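Local coordinates for protein neurotoxin (Clostridium botulinum, PDB 1ZB7) that acts as a zinc endopeptidase that, once inside the host cytosol, cleaves synaptobrevins, cutting VAMP2 at an Ala-Ala bond, at residues A[24-29]-A[132-137]; A[20-25]-A[42-47]; A[31-36]-A[137-142]; A[77-82]-A[86-91]. All coordinates share one frame; numbering follows the deposited sequence.

How the contacts relate
Contacts 1, 2 and 3 cluster toward one end of the large mixed sheet, while contact 4 lies at the start of helix 82-99. Contacts 2 and 3 each skip a strand: in contact 2 side chains meet across strand 34-38 in a buried, wholly apolar cluster, whereas in contact 3 a tyrosine crosses strand 19-23 at the surface to meet a lysine. Contact 1, also at the surface, is a sparse polar touch between the loops beside these strands; it shares S137 with contact 3 and P24 and F25 with contact 2. Contact 4 is largely buried, and its F88 packs on I45 and P47 of contact 2, joining helix to sheet.

Contact 1: A[24-29]-A[132-137]; sequences PFNDPG and NVANVS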
loop_
_atom_site.group_PDB
_atom_site.type_symbol
_atom_site.label_atom_id
_atom_site.label_comp_id
_atom_site.label_asym_id
_atom_site.label_seq_id
_atom_site.Cartn_x
_atom_site.Cartn_y
_atom_site.Cartn_z
ATOM N N PRO A 24 -5.557 -11.350 34.304
ATOM C CA PRO A 24 -5.728 -11.816 32.909
ATOM C C PRO A 24 -4.497 -12.266 32.110
ATOM O O PRO A 24 -4.624 -12.591 30.960
ATOM C CB PRO A 24 -6.294 -10.587 32.222
ATOM C CG PRO A 24 -5.792 -9.408 33.043
ATOM C CD PRO A 24 -5.386 -9.887 34.390
ATOM N N PHE A 25 -3.326 -12.223 32.700
ATOM C CA PHE A 25 -2.077 -12.586 32.019
ATOM C C PHE A 25 -1.655 -13.748 32.841
ATOM O O PHE A 25 -1.658 -13.658 34.065
ATOM C CB PHE A 25 -1.056 -11.426 32.094
ATOM C CG PHE A 25 -1.619 -10.117 31.623
ATOM C CD1 PHE A 25 -2.098 -9.985 30.311
ATOM C CD2 PHE A 25 -1.716 -9.011 32.490
ATOM C CE1 PHE A 25 -2.652 -8.805 29.871
ATOM C CE2 PHE A 25 -2.262 -7.786 32.039
ATOM C CZ PHE A 25 -2.747 -7.694 30.730
ATOM N N ASN A 26 -1.380 -14.882 32.252
ATOM C CA ASN A 26 -1.187 -16.076 33.115
ATOM C C ASN A 26 0.129 -16.054 33.995
ATOM O O ASN A 26 0.942 -15.130 33.939
ATOM C CB ASN A 26 -1.466 -17.342 32.299
ATOM C CG ASN A 26 -2.776 -17.215 31.486
ATOM O OD1 ASN A 26 -2.789 -16.560 30.428
ATOM N ND2 ASN A 26 -3.882 -17.776 32.001
ATOM N N ASP A 27 0.290 -17.009 34.888
ATOM C CA ASP A 27 0.863 -16.614 36.193
ATOM C C ASP A 27 2.384 -16.777 36.436
ATOM O O ASP A 27 2.964 -17.874 36.262
ATOM C CB ASP A 27 0.027 -17.124 37.413
ATOM C CG ASP A 27 -0.897 -18.342 37.102
ATOM O OD1 ASP A 27 -1.684 -18.331 36.097
ATOM O OD2 ASP A 27 -0.852 -19.289 37.936
ATOM N N PRO A 28 3.029 -15.666 36.879
ATOM C CA PRO A 28 4.244 -15.792 37.715
ATOM C C PRO A 28 3.927 -16.395 39.107
ATOM O O PRO A 28 4.611 -16.074 40.091
ATOM C CB PRO A 28 4.742 -14.332 37.854
ATOM C CG PRO A 28 3.552 -13.471 37.554
ATOM C CD PRO A 28 2.676 -14.254 36.602
ATOM N N GLY A 29 2.952 -17.303 39.177
ATOM C CA GLY A 29 2.211 -17.560 40.438
ATOM C C GLY A 29 1.539 -16.248 40.901
ATOM O O GLY A 29 0.661 -15.717 40.205
ATOM N N ASN A 132 -8.885 -25.293 31.403
ATOM C CA ASN A 132 -7.862 -24.739 32.222
ATOM C C ASN A 132 -6.637 -24.405 31.407
ATOM O O ASN A 132 -5.528 -24.810 31.784
ATOM C CB ASN A 132 -7.454 -25.755 33.271
ATOM C CG ASN A 132 -6.941 -27.061 32.615
ATOM O OD1 ASN A 132 -7.719 -28.079 32.360
ATOM N ND2 ASN A 132 -5.621 -27.043 32.294
ATOM N N VAL A 133 -6.828 -23.781 30.246
ATOM C CA VAL A 133 -5.725 -23.432 29.387
ATOM C C VAL A 133 -5.789 -21.940 29.055
ATOM O O VAL A 133 -6.876 -21.345 29.082
ATOM C CB VAL A 133 -5.700 -24.264 28.100
ATOM C CG1 VAL A 133 -5.412 -25.723 28.440
ATOM C CG2 VAL A 133 -6.960 -24.082 27.274
ATOM N N ALA A 134 -4.639 -21.395 28.650
ATOM C CA ALA A 134 -4.417 -19.948 28.641
ATOM C C ALA A 134 -5.232 -19.265 27.565
ATOM O O ALA A 134 -5.620 -18.114 27.762
ATOM C CB ALA A 134 -2.920 -19.633 28.476
ATOM N N ASN A 135 -5.567 -19.982 26.481
ATOM C CA ASN A 135 -6.477 -19.393 25.482
ATOM C C ASN A 135 -7.961 -19.354 25.910
ATOM O O ASN A 135 -8.811 -18.809 25.173
ATOM C CB ASN A 135 -6.357 -20.071 24.082
ATOM C CG ASN A 135 -6.536 -21.558 24.092
ATOM O OD1 ASN A 135 -5.780 -22.288 24.762
ATOM N ND2 ASN A 135 -7.490 -22.061 23.267
ATOM N N VAL A 136 -8.284 -20.000 27.030
ATOM C CA VAL A 136 -9.647 -20.120 27.452
ATOM C C VAL A 136 -10.000 -19.321 28.759
ATOM O O VAL A 136 -11.018 -18.610 28.787
ATOM C CB VAL A 136 -10.096 -21.623 27.592
ATOM C CG1 VAL A 136 -11.459 -21.696 28.267
ATOM C CG2 VAL A 136 -10.196 -22.330 26.214
ATOM N N SER A 137 -9.177 -19.523 29.788
ATOM C CA SER A 137 -9.399 -19.154 31.198
ATOM C C SER A 137 -8.308 -18.215 31.796
ATOM O O SER A 137 -7.110 -18.347 31.516
ATOM C CB SER A 137 -9.476 -20.373 32.123
ATOM O OG SER A 137 -10.648 -21.212 31.851
#
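N26 and A134 bring two irregular loops together with their CA atoms 6.7 Å apart, the irregular segment 24-29 passing a type I beta turn that runs from V133 to V136. That turn is closed by the carbonyl oxygen of V133, which accepts from two backbone amides: V136 N at 2.8 Å and, just past the turn, S137 N at 3.0 Å. The chain is thereby folded back so that A134 and the carbonyl of S137 are both presented to the loop that follows strand 19-23.

A single side chain, that of N26, does the reaching. Its CG stands anti to its own carbonyl carbon (chi1 -47°), which carries the amide away from the 24-29 backbone and into the turn. There the two ends of the amide have different neighbours. OD1 lies against the methyl of A134, 3.6 Å from CB, while ND2 donates to S137 O in a weak hydrogen bond of 3.3 Å, bent to 145° at the hydrogen. S137 contributes its backbone alone, since its CB points away and its OG is bonded to A131 O.

R190 bridges the same two loops from outside. Its NH2 bonds P24 O and, weakly, N26 OD1, while its NE bonds A134 O. At this surface of the protease domain the arginine thus makes more bonds to the two segments than they make directly to each other. Although its bond to OD1 is weak, its positive charge would probably polarise the N26 amide and make ND2 a somewhat better donor to S137.

Contact 2: A[20-25]-A[42-47]; sequences IMMEPF and RIWIVP
I20 and M22 pack on W44, and M22 also on V46, over one face of a three-stranded beta-meander, in which strands 19-23, 34-38 and 43-46 follow each other in the chain and lie side by side in the sheet. The two outer segments are 10.0 Å apart at their axes, as expected with a strand between them, yet their directions differ by 89°, so the sheet is strongly twisted here. No hydrogen bond joins them directly; the buried contact is apolar.

Beginning the first segment, I20 holds CG1 between its backbone N and carbonyl carbon (chi1 69°), sending the branch toward the indole. CG1 comes within 3.5 Å of W44 CZ3, and CD1 makes a CH-pi contact over the six-membered ring, 4.0 Å from its centroid. M22 packs on A36 of the intervening strand, and the bends at its chi2 and chi3 turn the methyl back over the same indole face: CE is 4.1 Å from the centroid of the five-membered ring, 29° off the normal. Thus I20 and M22 share the length of one tryptophan face. V46, beyond the indole, also meets Y34 and A36 of strand 34-38 and I159 and F161 of strand 158-161. The methionine sulfur serves this valine as its second neighbour, M22 SD lying 3.9 Å from V46 CG2.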
loop_
_atom_site.group_PDB
_atom_site.type_symbol
_atom_site.label_atom_id
_atom_site.label_comp_id
_atom_site.label_asym_id
_atom_site.label_seq_id
_atom_site.Cartn_x
_atom_site.Cartn_y
_atom_site.Cartn_z
ATOM N N ILE A 20 -15.376 -7.564 39.603
ATOM C CA ILE A 20 -14.446 -8.522 40.144
ATOM C C ILE A 20 -12.999 -8.023 40.089
ATOM O O ILE A 20 -12.667 -6.991 39.414
ATOM C CB ILE A 20 -14.533 -9.944 39.336
ATOM C CG1 ILE A 20 -13.991 -9.769 37.901
ATOM C CG2 ILE A 20 -15.930 -10.521 39.258
ATOM C CD1 ILE A 20 -13.712 -11.178 37.137
ATOM N N MET A 21 -12.149 -8.767 40.809
ATOM C CA MET A 21 -10.695 -8.766 40.716
ATOM C C MET A 21 -10.250 -9.898 39.827
ATOM O O MET A 21 -10.648 -11.030 40.000
ATOM C CB MET A 21 -10.060 -8.877 42.097
ATOM C CG MET A 21 -10.382 -7.684 43.038
ATOM S SD MET A 21 -10.071 -6.020 42.350
ATOM C CE MET A 21 -8.290 -5.877 42.488
ATOM N N MET A 22 -9.448 -9.579 38.833
ATOM C CA MET A 22 -9.053 -10.541 37.858
ATOM C C MET A 22 -7.589 -10.399 37.471
ATOM O O MET A 22 -7.032 -9.341 37.504
ATOM C CB MET A 22 -9.950 -10.489 36.584
ATOM C CG MET A 22 -9.834 -9.239 35.796
ATOM S SD MET A 22 -10.000 -9.364 34.036
ATOM C CE MET A 22 -11.756 -9.816 33.845
ATOM N N GLU A 23 -6.998 -11.518 37.112
ATOM C CA GLU A 23 -5.616 -11.598 36.740
ATOM C C GLU A 23 -5.602 -12.198 35.330
ATOM O O GLU A 23 -5.739 -13.363 35.158
ATOM C CB GLU A 23 -4.924 -12.430 37.795
ATOM C CG GLU A 23 -3.491 -12.205 37.933
ATOM C CD GLU A 23 -2.744 -13.121 37.057
ATOM O OE1 GLU A 23 -2.510 -14.269 37.542
ATOM O OE2 GLU A 23 -2.457 -12.685 35.895
ATOM N N PRO A 24 -5.557 -11.350 34.304
ATOM C CA PRO A 24 -5.728 -11.816 32.909
ATOM C C PRO A 24 -4.497 -12.266 32.110
ATOM O O PRO A 24 -4.624 -12.591 30.960
ATOM C CB PRO A 24 -6.294 -10.587 32.222
ATOM C CG PRO A 24 -5.792 -9.408 33.043
ATOM C CD PRO A 24 -5.386 -9.887 34.390
ATOM N N PHE A 25 -3.326 -12.223 32.700
ATOM C CA PHE A 25 -2.077 -12.586 32.019
ATOM C C PHE A 25 -1.655 -13.748 32.841
ATOM O O PHE A 25 -1.658 -13.658 34.065
ATOM C CB PHE A 25 -1.056 -11.426 32.094
ATOM C CG PHE A 25 -1.619 -10.117 31.623
ATOM C CD1 PHE A 25 -2.098 -9.985 30.311
ATOM C CD2 PHE A 25 -1.716 -9.011 32.490
ATOM C CE1 PHE A 25 -2.652 -8.805 29.871
ATOM C CE2 PHE A 25 -2.262 -7.786 32.039
ATOM C CZ PHE A 25 -2.747 -7.694 30.730
ATOM N N ARG A 42 -19.597 -12.028 28.708
ATOM C CA ARG A 42 -18.324 -12.442 28.224
ATOM C C ARG A 42 -17.345 -11.308 27.811
ATOM O O ARG A 42 -16.273 -11.593 27.383
ATOM C CB ARG A 42 -18.553 -13.494 27.127
ATOM C CG ARG A 42 -19.221 -14.727 27.810
ATOM C CD ARG A 42 -18.928 -15.946 27.096
ATOM N NE ARG A 42 -18.576 -17.050 27.992
ATOM C CZ ARG A 42 -17.406 -17.731 28.037
ATOM N NH1 ARG A 42 -16.249 -17.478 27.293
ATOM N NH2 ARG A 42 -17.405 -18.729 28.889
ATOM N N ILE A 43 -17.744 -10.067 28.063
ATOM C CA ILE A 43 -16.992 -8.846 27.698
ATOM C C ILE A 43 -16.770 -7.929 28.934
ATOM O O ILE A 43 -17.727 -7.412 29.540
ATOM C CB ILE A 43 -17.740 -8.060 26.594
ATOM C CG1 ILE A 43 -18.058 -8.956 25.396
ATOM C CG2 ILE A 43 -16.935 -6.870 26.207
ATOM C CD1 ILE A 43 -18.764 -8.196 24.213
ATOM N N TRP A 44 -15.510 -7.742 29.263
ATOM C CA TRP A 44 -15.059 -7.094 30.449
ATOM C C TRP A 44 -14.276 -5.810 30.073
ATOM O O TRP A 44 -13.522 -5.813 29.114
ATOM C CB TRP A 44 -14.134 -8.036 31.232
ATOM C CG TRP A 44 -14.887 -9.214 31.763
ATOM C CD1 TRP A 44 -15.212 -10.452 31.072
ATOM C CD2 TRP A 44 -15.427 -9.371 33.064
ATOM N NE1 TRP A 44 -15.856 -11.249 31.894
ATOM C CE2 TRP A 44 -16.019 -10.666 33.113
ATOM C CE3 TRP A 44 -15.460 -8.563 34.195
ATOM C CZ2 TRP A 44 -16.674 -11.147 34.233
ATOM C CZ3 TRP A 44 -16.147 -9.013 35.310
ATOM C CH2 TRP A 44 -16.721 -10.308 35.342
ATOM N N ILE A 45 -14.527 -4.725 30.822
ATOM C CA ILE A 45 -13.697 -3.516 30.825
ATOM C C ILE A 45 -12.803 -3.474 32.084
ATOM O O ILE A 45 -13.238 -3.586 33.181
ATOM C CB ILE A 45 -14.522 -2.250 30.780
ATOM C CG1 ILE A 45 -15.595 -2.313 29.700
ATOM C CG2 ILE A 45 -13.632 -1.034 30.609
ATOM C CD1 ILE A 45 -15.097 -2.617 28.302
ATOM N N VAL A 46 -11.538 -3.308 31.847
ATOM C CA VAL A 46 -10.514 -3.127 32.848
ATOM C C VAL A 46 -9.900 -1.722 32.628
ATOM O O VAL A 46 -9.068 -1.534 31.754
ATOM C CB VAL A 46 -9.431 -4.190 32.810
ATOM C CG1 VAL A 46 -8.514 -4.067 33.997
ATOM C CG2 VAL A 46 -10.034 -5.616 32.829
ATOM N N PRO A 47 -10.363 -0.746 33.370
ATOM C CA PRO A 47 -9.900 0.665 33.193
ATOM C C PRO A 47 -8.546 0.941 33.823
ATOM O O PRO A 47 -8.453 1.663 34.764
ATOM C CB PRO A 47 -11.016 1.501 33.849
ATOM C CG PRO A 47 -11.996 0.595 34.279
ATOM C CD PRO A 47 -11.423 -0.787 34.372
#

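Contact 3: A[31-36]-A[137-142]; sequences GTYYKA and SINKKI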
loop_
_atom_site.group_PDB
_atom_site.type_symbol
_atom_site.label_atom_id
_atom_site.label_comp_id
_atom_site.label_asym_id
_atom_site.label_seq_id
_atom_site.Cartn_x
_atom_site.Cartn_y
_atom_site.Cartn_z
ATOM N N GLY A 31 0.614 -13.035 40.570
ATOM C CA GLY A 31 0.558 -11.914 39.652
ATOM C C GLY A 31 -0.344 -10.786 40.151
ATOM O O GLY A 31 -0.833 -10.818 41.274
ATOM N N THR A 32 -0.549 -9.789 39.300
ATOM C CA THR A 32 -1.287 -8.574 39.640
ATOM C C THR A 32 -2.784 -8.670 39.277
ATOM O O THR A 32 -3.135 -8.980 38.169
ATOM C CB THR A 32 -0.615 -7.382 38.955
ATOM O OG1 THR A 32 0.737 -7.303 39.425
ATOM C CG2 THR A 32 -1.323 -6.028 39.250
ATOM N N TYR A 33 -3.650 -8.402 40.242
ATOM C CA TYR A 33 -5.094 -8.382 40.027
ATOM C C TYR A 33 -5.679 -6.987 39.885
ATOM O O TYR A 33 -5.341 -6.086 40.621
ATOM C CB TYR A 33 -5.821 -9.081 41.191
ATOM C CG TYR A 33 -5.726 -10.581 41.171
ATOM C CD1 TYR A 33 -6.781 -11.350 40.681
ATOM C CD2 TYR A 33 -4.580 -11.223 41.607
ATOM C CE1 TYR A 33 -6.736 -12.677 40.672
ATOM C CE2 TYR A 33 -4.506 -12.594 41.589
ATOM C CZ TYR A 33 -5.583 -13.320 41.106
ATOM O OH TYR A 33 -5.547 -14.688 41.056
ATOM N N TYR A 34 -6.659 -6.874 39.001
ATOM C CA TYR A 34 -7.286 -5.639 38.606
ATOM C C TYR A 34 -8.792 -5.690 38.729
ATOM O O TYR A 34 -9.403 -6.739 38.530
ATOM C CB TYR A 34 -6.994 -5.365 37.118
ATOM C CG TYR A 34 -5.544 -5.378 36.725
ATOM C CD1 TYR A 34 -4.710 -4.281 37.002
ATOM C CD2 TYR A 34 -5.007 -6.456 36.041
ATOM C CE1 TYR A 34 -3.402 -4.299 36.644
ATOM C CE2 TYR A 34 -3.685 -6.483 35.672
ATOM C CZ TYR A 34 -2.889 -5.401 35.969
ATOM O OH TYR A 34 -1.566 -5.431 35.563
ATOM N N LYS A 35 -9.390 -4.525 38.928
ATOM C CA LYS A 35 -10.831 -4.360 39.103
ATOM C C LYS A 35 -11.442 -4.307 37.714
ATOM O O LYS A 35 -11.000 -3.564 36.892
ATOM C CB LYS A 35 -11.160 -3.172 40.002
ATOM C CG LYS A 35 -12.661 -2.899 40.135
ATOM C CD LYS A 35 -13.011 -1.905 41.229
ATOM C CE LYS A 35 -14.464 -1.904 41.511
ATOM N NZ LYS A 35 -14.859 -0.934 42.499
ATOM N N ALA A 36 -12.360 -5.241 37.411
ATOM C CA ALA A 36 -12.966 -5.384 36.088
ATOM C C ALA A 36 -14.512 -5.406 36.131
ATOM O O ALA A 36 -15.090 -5.715 37.136
ATOM C CB ALA A 36 -12.323 -6.694 35.302
ATOM N N SER A 137 -9.177 -19.523 29.788
ATOM C CA SER A 137 -9.399 -19.154 31.198
ATOM C C SER A 137 -8.308 -18.215 31.796
ATOM O O SER A 137 -7.110 -18.347 31.516
ATOM C CB SER A 137 -9.476 -20.373 32.123
ATOM O OG SER A 137 -10.648 -21.212 31.851
ATOM N N ILE A 138 -8.786 -17.273 32.605
ATOM C CA ILE A 138 -7.998 -16.413 33.503
ATOM C C ILE A 138 -8.369 -16.693 34.947
ATOM O O ILE A 138 -9.303 -17.431 35.244
ATOM C CB ILE A 138 -8.237 -14.894 33.182
ATOM C CG1 ILE A 138 -9.707 -14.447 33.355
ATOM C CG2 ILE A 138 -7.838 -14.649 31.745
ATOM C CD1 ILE A 138 -9.869 -12.885 33.344
ATOM N N ASN A 139 -7.608 -16.109 35.857
ATOM C CA ASN A 139 -7.876 -16.200 37.292
ATOM C C ASN A 139 -8.793 -15.053 37.721
ATOM O O ASN A 139 -8.571 -13.883 37.396
ATOM C CB ASN A 139 -6.632 -16.013 38.105
ATOM C CG ASN A 139 -5.614 -17.144 37.966
ATOM O OD1 ASN A 139 -5.935 -18.308 37.989
ATOM N ND2 ASN A 139 -4.326 -16.748 37.899
ATOM N N LYS A 140 -9.782 -15.419 38.495
ATOM C CA LYS A 140 -10.675 -14.525 39.195
ATOM C C LYS A 140 -10.516 -14.764 40.707
ATOM O O LYS A 140 -10.400 -15.900 41.197
ATOM C CB LYS A 140 -12.107 -14.860 38.736
ATOM C CG LYS A 140 -13.269 -14.554 39.726
ATOM C CD LYS A 140 -14.640 -15.020 39.085
ATOM C CE LYS A 140 -15.815 -14.328 39.764
ATOM N NZ LYS A 140 -17.091 -15.150 39.597
ATOM N N LYS A 141 -10.580 -13.701 41.475
ATOM C CA LYS A 141 -10.426 -13.803 42.905
ATOM C C LYS A 141 -11.754 -13.470 43.536
ATOM O O LYS A 141 -12.215 -12.330 43.398
ATOM C CB LYS A 141 -9.371 -12.820 43.355
ATOM C CG LYS A 141 -8.698 -13.164 44.590
ATOM C CD LYS A 141 -7.819 -12.021 45.055
ATOM C CE LYS A 141 -6.347 -12.206 44.719
ATOM N NZ LYS A 141 -5.593 -11.259 45.590
ATOM N N ILE A 142 -12.321 -14.427 44.263
ATOM C CA ILE A 142 -13.573 -14.276 45.010
ATOM C C ILE A 142 -13.226 -13.596 46.329
ATOM O O ILE A 142 -12.543 -14.176 47.120
ATOM C CB ILE A 142 -14.259 -15.662 45.336
ATOM C CG1 ILE A 142 -14.481 -16.530 44.089
ATOM C CG2 ILE A 142 -15.564 -15.472 46.041
ATOM C CD1 ILE A 142 -15.463 -15.924 43.058
#
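Y33 and K141 make the principal interaction, a combined CH-pi and cation-pi contact over one face of the tyrosine ring. The lysine starts with CG anti to its backbone N, and a bend at chi3 lays its far end across the ring. CE comes to rest above the middle of the ring, 3.7 Å from the centroid and 12° off the normal. NZ lies further along, 4.5 Å from the centroid and 26° off the normal, so that the charge remains over the pi cloud although the methylene is the closer group. At the root of the same side chain, CB meets the ring again, 3.8 Å from Y33 CE1.

The remaining contacts are van der Waals. The hydroxyl end of Y33 reaches N139, whose CB is 3.4 Å from Y33 OH, and the phenol ring and the amide are turned only 27° from each other. This closeness is packing and not a bond between polar ends: N139 ND2 donates instead to E23 OE1. No hydrogen bond links the two segments, and the contact is partly exposed.

In the sheet, strand 137-142 and strand 34-38 lie on either side of strand 19-23. That middle strand pairs with both through backbone bonds, M21 with K141 and E23 with N139 to one neighbour, M22 with Y34 and I20 with A36 to the other. Y33, just ahead of strand 34-38, therefore spans it, resting on E23 on the way, and also touches I151 of strand 150-155, the edge strand of the sheet within this chain.

Contact 4: A[77-82]-A[86-91]; sequences TYLKTD and DKFLKT
Y78 and L79 pack against F88 in a local turn-to-helix contact, where the loop entering helix 82-99 folds back on that helix's early turns. A type II beta turn runs from T77 to K80, and T81 is the N-cap, its OG1 bonded to E84 N. In the first turn D86 N donates to D82 O at 3.0 Å and 162°.

Two neighbouring turn residues approach F88 differently. The phenol oxygen of Y78 lies at the ring edge, in its plane, with OH 3.6 Å from F88 CD1. L79 places CD1 above a face of the same ring, toward its rim, and CD2 3.7 Å from F88 CB. The leucine touches both rings, with CG 3.6 Å above the plane of the Y78 ring, toward its rim. F88 is directed here by CG standing anti to its backbone N (chi1 -180°), and its ring also meets I45 of strand 43-46 and P47.

Along the helix, D86 OD2 receives K90 NZ on its syn lone pair in a salt bridge of 2.7 Å. K87 O takes two bonds from T91, OG1 and N arriving from opposite faces of the carbonyl plane. Both charged partners have further bonds to the N-terminal segment, D86 OD1 with Y10 N and K90 NZ with N9 OD1. The chemistry is thus divided: apolar groups join turn and helix to the sheet through I45, while the ion pair, in which each charge probably favours the ionised state of the other, links the helix to the chain's beginning.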
loop_
_atom_site.group_PDB
_atom_site.type_symbol
_atom_site.label_atom_id
_atom_site.label_comp_id
_atom_site.label_asym_id
_atom_site.label_seq_id
_atom_site.Cartn_x
_atom_site.Cartn_y
_atom_site.Cartn_z
ATOM N N THR A 77 0.208 9.743 32.732
ATOM C CA THR A 77 -0.743 10.178 33.717
ATOM C C THR A 77 -2.131 9.720 33.354
ATOM O O THR A 77 -3.042 9.817 34.166
ATOM C CB THR A 77 -0.631 11.702 33.698
ATOM O OG1 THR A 77 -0.099 12.109 34.940
ATOM C CG2 THR A 77 -1.933 12.471 33.316
ATOM N N TYR A 78 -2.310 9.190 32.136
ATOM C CA TYR A 78 -3.623 8.713 31.721
ATOM C C TYR A 78 -3.984 7.522 32.600
ATOM O O TYR A 78 -3.147 6.684 32.911
ATOM C CB TYR A 78 -3.617 8.372 30.240
ATOM C CG TYR A 78 -4.937 8.000 29.643
ATOM C CD1 TYR A 78 -5.956 8.890 29.632
ATOM C CD2 TYR A 78 -5.126 6.746 28.998
ATOM C CE1 TYR A 78 -7.162 8.589 29.077
ATOM C CE2 TYR A 78 -6.325 6.427 28.411
ATOM C CZ TYR A 78 -7.369 7.326 28.465
ATOM O OH TYR A 78 -8.611 7.066 27.849
ATOM N N LEU A 79 -5.242 7.457 32.994
ATOM C CA LEU A 79 -5.787 6.400 33.865
ATOM C C LEU A 79 -5.151 6.138 35.228
ATOM O O LEU A 79 -5.120 4.998 35.667
ATOM C CB LEU A 79 -5.851 5.049 33.122
ATOM C CG LEU A 79 -6.643 5.022 31.855
ATOM C CD1 LEU A 79 -6.821 3.650 31.377
ATOM C CD2 LEU A 79 -7.992 5.656 32.057
ATOM N N LYS A 80 -4.620 7.141 35.884
ATOM C CA LYS A 80 -4.066 6.995 37.219
ATOM C C LYS A 80 -5.010 7.270 38.344
ATOM O O LYS A 80 -4.841 6.689 39.385
ATOM C CB LYS A 80 -2.892 7.954 37.445
ATOM C CG LYS A 80 -1.774 7.705 36.502
ATOM C CD LYS A 80 -1.365 6.216 36.391
ATOM C CE LYS A 80 -1.225 5.827 34.907
ATOM N NZ LYS A 80 0.004 5.077 34.746
ATOM N N THR A 81 -5.917 8.230 38.184
ATOM C CA THR A 81 -6.887 8.473 39.235
ATOM C C THR A 81 -8.167 7.700 38.984
ATOM O O THR A 81 -8.524 7.450 37.859
ATOM C CB THR A 81 -7.232 9.913 39.397
ATOM O OG1 THR A 81 -8.153 10.302 38.371
ATOM C CG2 THR A 81 -6.026 10.746 39.345
ATOM N N ASP A 82 -8.825 7.332 40.071
ATOM C CA ASP A 82 -10.165 6.800 40.059
ATOM C C ASP A 82 -11.213 7.584 39.264
ATOM O O ASP A 82 -12.073 6.951 38.599
ATOM C CB ASP A 82 -10.627 6.678 41.495
ATOM C CG ASP A 82 -9.999 5.471 42.201
ATOM O OD1 ASP A 82 -9.086 4.809 41.641
ATOM O OD2 ASP A 82 -10.467 5.134 43.306
ATOM N N ASP A 86 -13.193 5.962 35.986
ATOM C CA ASP A 86 -14.610 6.108 35.864
ATOM C C ASP A 86 -15.028 6.717 34.540
ATOM O O ASP A 86 -15.937 6.231 33.891
ATOM C CB ASP A 86 -15.178 6.928 37.081
ATOM C CG ASP A 86 -16.708 6.969 37.114
ATOM O OD1 ASP A 86 -17.377 5.918 37.175
ATOM O OD2 ASP A 86 -17.246 8.047 37.038
ATOM N N LYS A 87 -14.319 7.735 34.116
ATOM C CA LYS A 87 -14.548 8.350 32.788
ATOM C C LYS A 87 -14.272 7.418 31.589
ATOM O O LYS A 87 -15.077 7.387 30.575
ATOM C CB LYS A 87 -13.748 9.656 32.654
ATOM C CG LYS A 87 -14.055 10.413 31.365
ATOM C CD LYS A 87 -13.482 11.855 31.269
ATOM C CE LYS A 87 -13.875 12.452 29.873
ATOM N NZ LYS A 87 -13.781 13.887 29.705
ATOM N N PHE A 88 -13.145 6.685 31.680
ATOM C CA PHE A 88 -12.819 5.622 30.704
ATOM C C PHE A 88 -13.932 4.529 30.594
ATOM O O PHE A 88 -14.389 4.213 29.506
ATOM C CB PHE A 88 -11.523 4.970 31.101
ATOM C CG PHE A 88 -11.070 3.864 30.173
ATOM C CD1 PHE A 88 -10.182 4.125 29.111
ATOM C CD2 PHE A 88 -11.427 2.570 30.400
ATOM C CE1 PHE A 88 -9.705 3.054 28.367
ATOM C CE2 PHE A 88 -10.976 1.541 29.612
ATOM C CZ PHE A 88 -10.153 1.814 28.563
ATOM N N LEU A 89 -14.346 3.993 31.745
ATOM C CA LEU A 89 -15.434 3.049 31.873
ATOM C C LEU A 89 -16.798 3.497 31.257
ATOM O O LEU A 89 -17.410 2.760 30.442
ATOM C CB LEU A 89 -15.597 2.732 33.318
ATOM C CG LEU A 89 -16.640 1.722 33.841
ATOM C CD1 LEU A 89 -16.532 0.379 33.106
ATOM C CD2 LEU A 89 -16.388 1.560 35.344
ATOM N N LYS A 90 -17.214 4.695 31.620
ATOM C CA LYS A 90 -18.382 5.333 31.088
ATOM C C LYS A 90 -18.288 5.604 29.599
ATOM O O LYS A 90 -19.269 5.419 28.853
ATOM C CB LYS A 90 -18.745 6.587 31.945
ATOM C CG LYS A 90 -19.513 6.153 33.238
ATOM C CD LYS A 90 -19.407 7.104 34.338
ATOM C CE LYS A 90 -20.223 6.625 35.599
ATOM N NZ LYS A 90 -19.886 7.502 36.812
ATOM N N THR A 91 -17.118 6.023 29.156
ATOM C CA THR A 91 -16.904 6.253 27.724
ATOM C C THR A 91 -16.981 4.905 26.958
ATOM O O THR A 91 -17.596 4.831 25.935
ATOM C CB THR A 91 -15.532 6.926 27.442
ATOM O OG1 THR A 91 -15.446 8.161 28.150
ATOM C CG2 THR A 91 -15.321 7.162 25.995
#